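Local coordinates for protein subclass B1 metallo-beta-lactamase (Myroides odoratimimus, PDB 6T5L) that probably hydrolyses beta-lactam antibiotics, carbapenems among them, as a zinc-dependent metallo-beta-lactamase of subclass B1, at residues N32-H37 with N52-L57; V62-T67 with I90-T95; K137-S142 with V152-F157. One frame throughout, in Å; residues are numbered along the deposited sequence.

In the fold
Interactions 1 and 2 lie in one mixed sheet, where strands 49-58 and 61-65 are neighbours, and their centres are about 10 Å apart. Both are largely buried, and both combine a ladder of backbone bonds with apolar side chains; the first is antiparallel within a hairpin, the second parallel across a beta-alpha-beta unit that ends near the zinc site. Interaction 3 is partly buried and lies farther out, its centre about 13 Å from the centre of the chain, at the edge of the other large sheet, with a single backbone bond between its segments. Val152 and Ala154 of that sheet pack on Val63, Phe65 and Ile93 of interaction 2, which brings the two sheets face to face.

Interaction 1: residues N32-H37 with N52-L57; sequences NHIYEH and NGMLVL
Strands 34-37 and 52-57 run antiparallel with their axes 4.6 Å apart, and reciprocal N-H...O bonds join the hydrogen-bonded pairs Tyr35-Leu55 and His37-Gly53. Just before strand 34-37, His33 O accepts from Leu57 N, and the His33 ring adds a side-chain bond: ND1 donates to Leu57 O over 2.9 Å, with the acceptor near the ring plane and the N-H bent to 141°. On the Tyr35 face, CB of Tyr35 meets CB of Leu55 at 3.9 Å, while the phenol ring crosses Leu57, whose CD2 comes to 3.6 Å from Tyr35 CE1. His37, on the same face, has CG between its backbone N and carbonyl carbon (chi1 68°), which folds the imidazole back over Gly53. Gly53 CA then sits over the ring, 3.5 Å from the centroid and 17° off the normal, a CH-pi contact made possible by the lack of a side chain on the glycine. The other face carries Ile34, Met54 and Val56: Ile34 CD1 lies 3.8 Å from Val56 CG2 and 3.9 Å from Met54 SD. Glu36 and Asn52 cross there without bonding each other. Glu36 OE2 instead accepts from Asn28 ND2, and Asn52 ND2 donates to the carbonyls of Pro219 and Gly222. This is a two-stranded beta hairpin inside the mixed sheet of the metallo-beta-lactamase fold, with the Asn52 side chain about 8 Å from a bound zinc ion.

Interaction 2: residues V62-T67 with I90-T95; sequences VVVFDT and IGLIPT
A parallel strand pair, 62-65 beside 90-93, forms the two beta arms of a beta-alpha-beta crossover through helix 71-83, and strand 88-93 is an edge strand of its sheet within this chain. The short axes are 4.8 Å apart and only 9° from parallel. Backbone bonds run from Ile90 N to Val62 O, Val64 N to Gly91 O, Ile93 N to Val64 O and Asp66 N to Ile93 O. On one face Ile93 lies alongside Phe65, its CD1 3.5 Å from ring atom CE2, and the same methyl reaches Val63 CG1 at 3.7 Å. Val152 and Ala154 of strand 150-155 pack against this face. On the other face Leu92 reaches both Val64 and Thr67; its CD2 is 3.5 Å from Thr67 CG2, tighter than usual for two methyl groups. Past the strand ends, Asp66 OD1 accepts from Thr95 N over 2.9 Å, nearly along its own C-O axis, and Thr95 OG1 also lies 2.9 Å from OD1. Asp66 therefore joins the loops that follow the two strands, its side chain about 7 Å from a bound zinc ion; two Thr95 atoms, N and OG1, converge on OD1, and the N-H bond would fix the rotation of the carboxylate.

Interaction 3: residues K137-S142 with V152-F157; sequences KDFDNS and VYAEYF
Phe139 is the first residue of segment 137-142 to touch segment 152-157: its ring tip, CZ, lies 4.0 Å from Ala154 CB. The ring reaches that methyl because CG stands between the backbone N and the carbonyl carbon (chi1 63°), which turns the phenyl toward the neighbouring strand. Phe139 also touches Ser118, its partner strand 116-118 forming a separate two-stranded sheet with 137-139. The chain then turns through Asp140, whose carboxylate makes a long, weak ion pair with Lys119. At Asn141 the backbone takes over. Its carbonyl O accepts from Tyr156 N over 2.8 Å, a nearly straight bond (168°). Glu155 CA adds a CA-H...O contact to the same oxygen. The Asn141 side chain crosses the Tyr156 ring obliquely, with ND2 4.0 Å from CD2 and the amide and ring planes 24° apart. Ser142, which opens strand 142-147, forms a non-hydrogen-bonded antiparallel pair with Glu155 at a CA-CA distance of 4.5 Å, and Ser142 CA makes a CA-H...O contact with Ala154 O at 3.5 Å. The polar ends of the second segment are held elsewhere, Glu155 OE1 by a salt bridge to Lys210 and Tyr156 OH by Lys163 O. One backbone bond, two CA-H...O contacts and light side-chain touches make the join, consistent with a contact that rests mainly on the main chain.

Interaction 1: residues N32-H37 with N52-L57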
loop_
_atom_site.group_PDB
_atom_site.type_symbol
_atom_site.label_atom_id
_atom_site.label_comp_id
_atom_site.label_asym_id
_atom_site.label_seq_id
_atom_site.Cartn_x
_atom_site.Cartn_y
_atom_site.Cartn_z
ATOM N N ASN A 32 13.714 3.712 10.689
ATOM C CA ASN A 32 14.773 4.161 9.798
ATOM C C ASN A 32 14.464 3.805 8.337
ATOM O O ASN A 32 14.895 4.522 7.437
ATOM C CB ASN A 32 16.122 3.584 10.265
ATOM C CG ASN A 32 16.532 4.113 11.670
ATOM O OD1 ASN A 32 16.266 5.276 12.009
ATOM N ND2 ASN A 32 17.177 3.272 12.465
ATOM N N HIS A 33 13.687 2.761 8.070
ATOM C CA HIS A 33 13.403 2.390 6.695
ATOM C C HIS A 33 11.956 2.575 6.278
ATOM O O HIS A 33 11.630 2.332 5.109
ATOM C CB HIS A 33 13.770 0.924 6.454
ATOM C CG HIS A 33 15.166 0.593 6.842
ATOM N ND1 HIS A 33 16.264 1.038 6.141
ATOM C CD2 HIS A 33 15.651 -0.118 7.889
ATOM C CE1 HIS A 33 17.367 0.615 6.738
ATOM N NE2 HIS A 33 17.021 -0.097 7.790
ATOM N N ILE A 34 11.066 2.932 7.191
ATOM C CA ILE A 34 9.652 2.779 6.919
ATOM C C ILE A 34 8.950 4.096 7.170
ATOM O O ILE A 34 8.864 4.546 8.304
ATOM C CB ILE A 34 9.003 1.670 7.771
ATOM C CG1 ILE A 34 9.501 0.304 7.376
ATOM C CG2 ILE A 34 7.461 1.791 7.693
ATOM C CD1 ILE A 34 9.103 -0.159 6.042
ATOM N N TYR A 35 8.335 4.610 6.140
ATOM C CA TYR A 35 7.583 5.844 6.129
ATOM C C TYR A 35 6.177 5.483 5.655
ATOM O O TYR A 35 6.012 4.555 4.861
ATOM C CB TYR A 35 8.234 6.862 5.155
ATOM C CG TYR A 35 9.649 7.353 5.518
ATOM C CD1 TYR A 35 10.735 6.548 5.353
ATOM C CD2 TYR A 35 9.866 8.653 5.929
ATOM C CE1 TYR A 35 11.989 6.965 5.662
ATOM C CE2 TYR A 35 11.158 9.111 6.256
ATOM C CZ TYR A 35 12.212 8.256 6.114
ATOM O OH TYR A 35 13.504 8.653 6.398
ATOM N N GLU A 36 5.181 6.171 6.194
ATOM C CA GLU A 36 3.780 6.063 5.825
ATOM C C GLU A 36 3.390 7.349 5.083
ATOM O O GLU A 36 3.726 8.471 5.529
ATOM C CB GLU A 36 2.929 5.884 7.087
ATOM C CG GLU A 36 1.425 5.834 6.845
ATOM C CD GLU A 36 0.539 6.001 8.063
ATOM O OE1 GLU A 36 -0.466 5.264 8.062
ATOM O OE2 GLU A 36 0.760 6.858 8.979
ATOM N N HIS A 37 2.792 7.191 3.901
ATOM C CA HIS A 37 2.265 8.332 3.160
ATOM C C HIS A 37 0.747 8.334 3.282
ATOM O O HIS A 37 0.103 7.269 3.258
ATOM C CB HIS A 37 2.758 8.355 1.694
ATOM C CG HIS A 37 2.259 7.277 0.776
ATOM N ND1 HIS A 37 1.000 7.311 0.209
ATOM C CD2 HIS A 37 2.910 6.236 0.171
ATOM C CE1 HIS A 37 0.872 6.316 -0.659
ATOM N NE2 HIS A 37 2.019 5.647 -0.701
ATOM N N ASN A 52 -3.873 5.444 3.028
ATOM C CA ASN A 52 -2.485 5.224 3.444
ATOM C C ASN A 52 -1.723 4.434 2.395
ATOM O O ASN A 52 -2.279 3.522 1.781
ATOM C CB ASN A 52 -2.373 4.421 4.739
ATOM C CG ASN A 52 -3.006 5.122 5.904
ATOM O OD1 ASN A 52 -3.090 6.342 5.909
ATOM N ND2 ASN A 52 -3.520 4.356 6.854
ATOM N N GLY A 53 -0.428 4.744 2.260
ATOM C CA GLY A 53 0.521 3.810 1.720
ATOM C C GLY A 53 1.819 3.678 2.486
ATOM O O GLY A 53 2.002 4.264 3.575
ATOM N N MET A 54 2.763 2.925 1.879
ATOM C CA MET A 54 4.038 2.611 2.563
ATOM C C MET A 54 5.187 2.991 1.620
ATOM O O MET A 54 5.200 2.651 0.410
ATOM C CB MET A 54 4.192 1.092 3.059
ATOM C CG MET A 54 5.400 0.899 4.080
ATOM S SD MET A 54 5.361 -0.602 4.965
ATOM C CE MET A 54 5.943 -1.725 3.612
ATOM N N LEU A 55 6.151 3.682 2.214
ATOM C CA LEU A 55 7.415 3.953 1.559
ATOM C C LEU A 55 8.470 3.171 2.306
ATOM O O LEU A 55 8.618 3.340 3.522
ATOM C CB LEU A 55 7.725 5.439 1.612
ATOM C CG LEU A 55 7.065 6.428 0.686
ATOM C CD1 LEU A 55 8.100 7.604 0.576
ATOM C CD2 LEU A 55 6.726 5.923 -0.679
ATOM N N VAL A 56 9.202 2.351 1.571
ATOM C CA VAL A 56 10.335 1.608 2.096
ATOM C C VAL A 56 11.599 2.242 1.522
ATOM O O VAL A 56 11.786 2.334 0.285
ATOM C CB VAL A 56 10.243 0.124 1.735
ATOM C CG1 VAL A 56 11.460 -0.636 2.293
ATOM C CG2 VAL A 56 8.932 -0.455 2.221
ATOM N N LEU A 57 12.482 2.630 2.433
ATOM C CA LEU A 57 13.742 3.284 2.104
ATOM C C LEU A 57 14.932 2.433 2.530
ATOM O O LEU A 57 15.010 2.020 3.697
ATOM C CB LEU A 57 13.828 4.634 2.786
ATOM C CG LEU A 57 15.180 5.338 2.815
ATOM C CD1 LEU A 57 15.722 5.829 1.496
ATOM C CD2 LEU A 57 15.092 6.437 3.859
#

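Interaction 2: residues V62-T67 with I90-T95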
loop_
_atom_site.group_PDB
_atom_site.type_symbol
_atom_site.label_atom_id
_atom_site.label_comp_id
_atom_site.label_asym_id
_atom_site.label_seq_id
_atom_site.Cartn_x
_atom_site.Cartn_y
_atom_site.Cartn_z
ATOM N N VAL A 62 14.079 3.724 -2.958
ATOM C CA VAL A 62 12.760 3.706 -2.346
ATOM C C VAL A 62 11.833 2.818 -3.151
ATOM O O VAL A 62 11.891 2.812 -4.393
ATOM C CB VAL A 62 12.186 5.136 -2.189
ATOM C CG1 VAL A 62 10.736 5.019 -1.872
ATOM C CG2 VAL A 62 12.899 5.825 -1.047
ATOM N N VAL A 63 11.017 2.021 -2.437
ATOM C CA VAL A 63 9.894 1.292 -3.026
ATOM C C VAL A 63 8.603 1.793 -2.379
ATOM O O VAL A 63 8.506 1.901 -1.154
ATOM C CB VAL A 63 9.990 -0.239 -2.851
ATOM C CG1 VAL A 63 8.642 -0.923 -3.224
ATOM C CG2 VAL A 63 11.108 -0.819 -3.698
ATOM N N VAL A 64 7.587 2.010 -3.187
ATOM C CA VAL A 64 6.337 2.614 -2.725
ATOM C C VAL A 64 5.251 1.577 -2.899
ATOM O O VAL A 64 5.133 0.972 -3.984
ATOM C CB VAL A 64 5.987 3.878 -3.543
ATOM C CG1 VAL A 64 4.648 4.550 -3.110
ATOM C CG2 VAL A 64 7.173 4.866 -3.495
ATOM N N PHE A 65 4.484 1.365 -1.845
ATOM C CA PHE A 65 3.271 0.564 -1.893
ATOM C C PHE A 65 2.116 1.551 -1.988
ATOM O O PHE A 65 1.935 2.370 -1.076
ATOM C CB PHE A 65 3.142 -0.328 -0.637
ATOM C CG PHE A 65 4.079 -1.481 -0.635
ATOM C CD1 PHE A 65 5.348 -1.371 -0.082
ATOM C CD2 PHE A 65 3.715 -2.645 -1.241
ATOM C CE1 PHE A 65 6.231 -2.456 -0.096
ATOM C CE2 PHE A 65 4.586 -3.719 -1.294
ATOM C CZ PHE A 65 5.848 -3.636 -0.712
ATOM N N ASP A 66 1.330 1.459 -3.061
ATOM C CA ASP A 66 0.233 2.378 -3.322
ATOM C C ASP A 66 0.587 3.816 -3.717
ATOM O O ASP A 66 1.365 4.483 -3.019
ATOM C CB ASP A 66 -0.749 2.458 -2.171
ATOM C CG ASP A 66 -1.638 1.220 -2.053
ATOM O OD1 ASP A 66 -1.344 0.179 -2.733
ATOM O OD2 ASP A 66 -2.616 1.298 -1.262
ATOM N N THR A 67 0.266 4.203 -4.938
ATOM C CA THR A 67 0.290 5.638 -5.195
ATOM C C THR A 67 -0.591 6.362 -4.183
ATOM O O THR A 67 -1.600 5.811 -3.734
ATOM C CB THR A 67 -0.135 5.980 -6.628
ATOM O OG1 THR A 67 -1.563 5.877 -6.795
ATOM C CG2 THR A 67 0.600 5.060 -7.623
ATOM N N ILE A 90 12.595 3.110 -6.958
ATOM C CA ILE A 90 12.932 2.061 -7.911
ATOM C C ILE A 90 11.752 1.203 -8.291
ATOM O O ILE A 90 11.889 0.350 -9.182
ATOM C CB ILE A 90 14.069 1.130 -7.421
ATOM C CG1 ILE A 90 13.762 0.447 -6.073
ATOM C CG2 ILE A 90 15.329 1.957 -7.227
ATOM C CD1 ILE A 90 14.841 -0.629 -5.697
ATOM N N GLY A 91 10.593 1.414 -7.699
ATOM C CA GLY A 91 9.471 0.551 -8.026
ATOM C C GLY A 91 8.219 1.001 -7.310
ATOM O O GLY A 91 8.290 1.455 -6.179
ATOM N N LEU A 92 7.083 0.814 -7.951
ATOM C CA LEU A 92 5.772 1.065 -7.382
ATOM C C LEU A 92 4.981 -0.242 -7.369
ATOM O O LEU A 92 4.915 -0.960 -8.381
ATOM C CB LEU A 92 5.040 2.115 -8.201
ATOM C CG LEU A 92 3.572 2.256 -7.881
ATOM C CD1 LEU A 92 3.308 2.929 -6.592
ATOM C CD2 LEU A 92 3.019 3.069 -9.071
ATOM N N ILE A 93 4.377 -0.567 -6.213
ATOM C CA ILE A 93 3.556 -1.741 -6.080
ATOM C C ILE A 93 2.174 -1.309 -5.656
ATOM O O ILE A 93 1.898 -1.093 -4.480
ATOM C CB ILE A 93 4.134 -2.760 -5.058
ATOM C CG1 ILE A 93 5.569 -3.127 -5.440
ATOM C CG2 ILE A 93 3.204 -3.950 -4.966
ATOM C CD1 ILE A 93 6.382 -3.645 -4.333
ATOM N N PRO A 94 1.227 -1.239 -6.593
ATOM C CA PRO A 94 -0.169 -1.033 -6.191
ATOM C C PRO A 94 -0.740 -2.317 -5.600
ATOM O O PRO A 94 -0.633 -3.372 -6.214
ATOM C CB PRO A 94 -0.874 -0.655 -7.496
ATOM C CG PRO A 94 0.120 -0.842 -8.611
ATOM C CD PRO A 94 1.383 -1.468 -8.030
ATOM N N THR A 95 -1.372 -2.227 -4.426
ATOM C CA THR A 95 -1.722 -3.435 -3.671
ATOM C C THR A 95 -3.081 -3.995 -4.083
ATOM O O THR A 95 -3.375 -5.141 -3.717
ATOM C CB THR A 95 -1.694 -3.196 -2.134
ATOM O OG1 THR A 95 -2.651 -2.191 -1.768
ATOM C CG2 THR A 95 -0.292 -2.828 -1.703
#

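Interaction 3: residues K137-S142 with V152-F157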
loop_
_atom_site.group_PDB
_atom_site.type_symbol
_atom_site.label_atom_id
_atom_site.label_comp_id
_atom_site.label_asym_id
_atom_site.label_seq_id
_atom_site.Cartn_x
_atom_site.Cartn_y
_atom_site.Cartn_z
ATOM N N LYS A 137 5.935 -5.006 -14.752
ATOM C CA LYS A 137 6.555 -6.261 -14.342
ATOM C C LYS A 137 5.521 -6.991 -13.490
ATOM O O LYS A 137 5.015 -6.426 -12.516
ATOM C CB LYS A 137 7.879 -6.015 -13.598
ATOM C CG LYS A 137 9.021 -5.990 -14.638
ATOM C CD LYS A 137 10.312 -5.405 -14.163
ATOM C CE LYS A 137 11.435 -5.875 -15.077
ATOM N NZ LYS A 137 12.665 -5.057 -15.002
ATOM N N ASP A 138 5.131 -8.194 -13.908
ATOM C CA ASP A 138 3.953 -8.864 -13.355
ATOM C C ASP A 138 4.321 -10.034 -12.456
ATOM O O ASP A 138 5.324 -10.702 -12.674
ATOM C CB ASP A 138 3.043 -9.382 -14.470
ATOM C CG ASP A 138 2.707 -8.305 -15.483
ATOM O OD1 ASP A 138 2.923 -7.113 -15.163
ATOM O OD2 ASP A 138 2.218 -8.648 -16.575
ATOM N N PHE A 139 3.476 -10.332 -11.475
ATOM C CA PHE A 139 3.759 -11.477 -10.631
ATOM C C PHE A 139 2.468 -12.198 -10.300
ATOM O O PHE A 139 1.384 -11.606 -10.283
ATOM C CB PHE A 139 4.512 -11.068 -9.350
ATOM C CG PHE A 139 3.743 -10.136 -8.413
ATOM C CD1 PHE A 139 3.784 -8.784 -8.583
ATOM C CD2 PHE A 139 2.991 -10.645 -7.358
ATOM C CE1 PHE A 139 3.104 -7.916 -7.740
ATOM C CE2 PHE A 139 2.321 -9.785 -6.500
ATOM C CZ PHE A 139 2.394 -8.421 -6.685
ATOM N N ASP A 140 2.578 -13.505 -10.098
ATOM C CA ASP A 140 1.362 -14.269 -9.861
ATOM C C ASP A 140 0.905 -14.058 -8.425
ATOM O O ASP A 140 -0.139 -13.441 -8.171
ATOM C CB ASP A 140 1.619 -15.743 -10.162
ATOM C CG ASP A 140 1.781 -15.986 -11.644
ATOM O OD1 ASP A 140 0.775 -15.816 -12.355
ATOM O OD2 ASP A 140 2.910 -16.301 -12.102
ATOM N N ASN A 141 1.722 -14.502 -7.488
ATOM C CA ASN A 141 1.337 -14.568 -6.087
ATOM C C ASN A 141 2.330 -13.894 -5.174
ATOM O O ASN A 141 1.971 -13.573 -4.041
ATOM C CB ASN A 141 1.220 -16.019 -5.613
ATOM C CG ASN A 141 0.224 -16.816 -6.415
ATOM O OD1 ASN A 141 0.533 -17.932 -6.862
ATOM N ND2 ASN A 141 -1.006 -16.269 -6.580
ATOM N N SER A 142 3.572 -13.730 -5.614
ATOM C CA SER A 142 4.630 -13.348 -4.711
ATOM C C SER A 142 5.708 -12.645 -5.500
ATOM O O SER A 142 6.104 -13.099 -6.584
ATOM C CB SER A 142 5.223 -14.557 -3.965
ATOM O OG SER A 142 6.570 -14.262 -3.674
ATOM N N VAL A 152 12.436 -6.444 -0.176
ATOM C CA VAL A 152 11.055 -6.067 0.045
ATOM C C VAL A 152 10.179 -7.012 -0.772
ATOM O O VAL A 152 10.556 -7.468 -1.864
ATOM C CB VAL A 152 10.811 -4.579 -0.328
ATOM C CG1 VAL A 152 10.698 -4.346 -1.824
ATOM C CG2 VAL A 152 9.559 -4.089 0.372
ATOM N N TYR A 153 9.006 -7.314 -0.230
ATOM C CA TYR A 153 8.139 -8.398 -0.685
ATOM C C TYR A 153 6.713 -7.884 -0.860
ATOM O O TYR A 153 6.253 -6.981 -0.143
ATOM C CB TYR A 153 8.151 -9.580 0.329
ATOM C CG TYR A 153 9.528 -10.156 0.637
ATOM C CD1 TYR A 153 10.367 -9.572 1.594
ATOM C CD2 TYR A 153 9.980 -11.287 -0.019
ATOM C CE1 TYR A 153 11.608 -10.080 1.845
ATOM C CE2 TYR A 153 11.213 -11.800 0.226
ATOM C CZ TYR A 153 12.035 -11.200 1.166
ATOM O OH TYR A 153 13.290 -11.691 1.446
ATOM N N ALA A 154 5.998 -8.480 -1.787
ATOM C CA ALA A 154 4.544 -8.336 -1.871
ATOM C C ALA A 154 4.055 -9.757 -1.953
ATOM O O ALA A 154 4.717 -10.572 -2.594
ATOM C CB ALA A 154 4.059 -7.542 -3.110
ATOM N N GLU A 155 2.921 -10.066 -1.336
ATOM C CA GLU A 155 2.425 -11.436 -1.342
ATOM C C GLU A 155 0.903 -11.446 -1.332
ATOM O O GLU A 155 0.265 -10.684 -0.612
ATOM C CB GLU A 155 2.958 -12.253 -0.144
ATOM C CG GLU A 155 2.542 -13.734 -0.247
ATOM C CD GLU A 155 3.395 -14.685 0.606
ATOM O OE1 GLU A 155 2.978 -15.830 0.811
ATOM O OE2 GLU A 155 4.505 -14.295 1.071
ATOM N N TYR A 156 0.328 -12.351 -2.096
ATOM C CA TYR A 156 -1.111 -12.596 -2.083
ATOM C C TYR A 156 -1.460 -13.780 -1.173
ATOM O O TYR A 156 -0.932 -14.888 -1.363
ATOM C CB TYR A 156 -1.600 -12.893 -3.494
ATOM C CG TYR A 156 -3.030 -13.335 -3.592
ATOM C CD1 TYR A 156 -4.058 -12.396 -3.523
ATOM C CD2 TYR A 156 -3.365 -14.674 -3.794
ATOM C CE1 TYR A 156 -5.367 -12.754 -3.644
ATOM C CE2 TYR A 156 -4.679 -15.048 -3.954
ATOM C CZ TYR A 156 -5.679 -14.067 -3.884
ATOM O OH TYR A 156 -7.006 -14.383 -3.978
ATOM N N PHE A 157 -2.414 -13.551 -0.246
ATOM C CA PHE A 157 -2.806 -14.513 0.771
ATOM C C PHE A 157 -4.212 -15.044 0.555
ATOM O O PHE A 157 -4.567 -16.019 1.209
ATOM C CB PHE A 157 -2.709 -13.918 2.205
ATOM C CG PHE A 157 -1.313 -13.734 2.672
ATOM C CD1 PHE A 157 -0.647 -14.748 3.364
ATOM C CD2 PHE A 157 -0.639 -12.576 2.404
ATOM C CE1 PHE A 157 0.659 -14.597 3.788
ATOM C CE2 PHE A 157 0.688 -12.414 2.811
ATOM C CZ PHE A 157 1.335 -13.452 3.488
#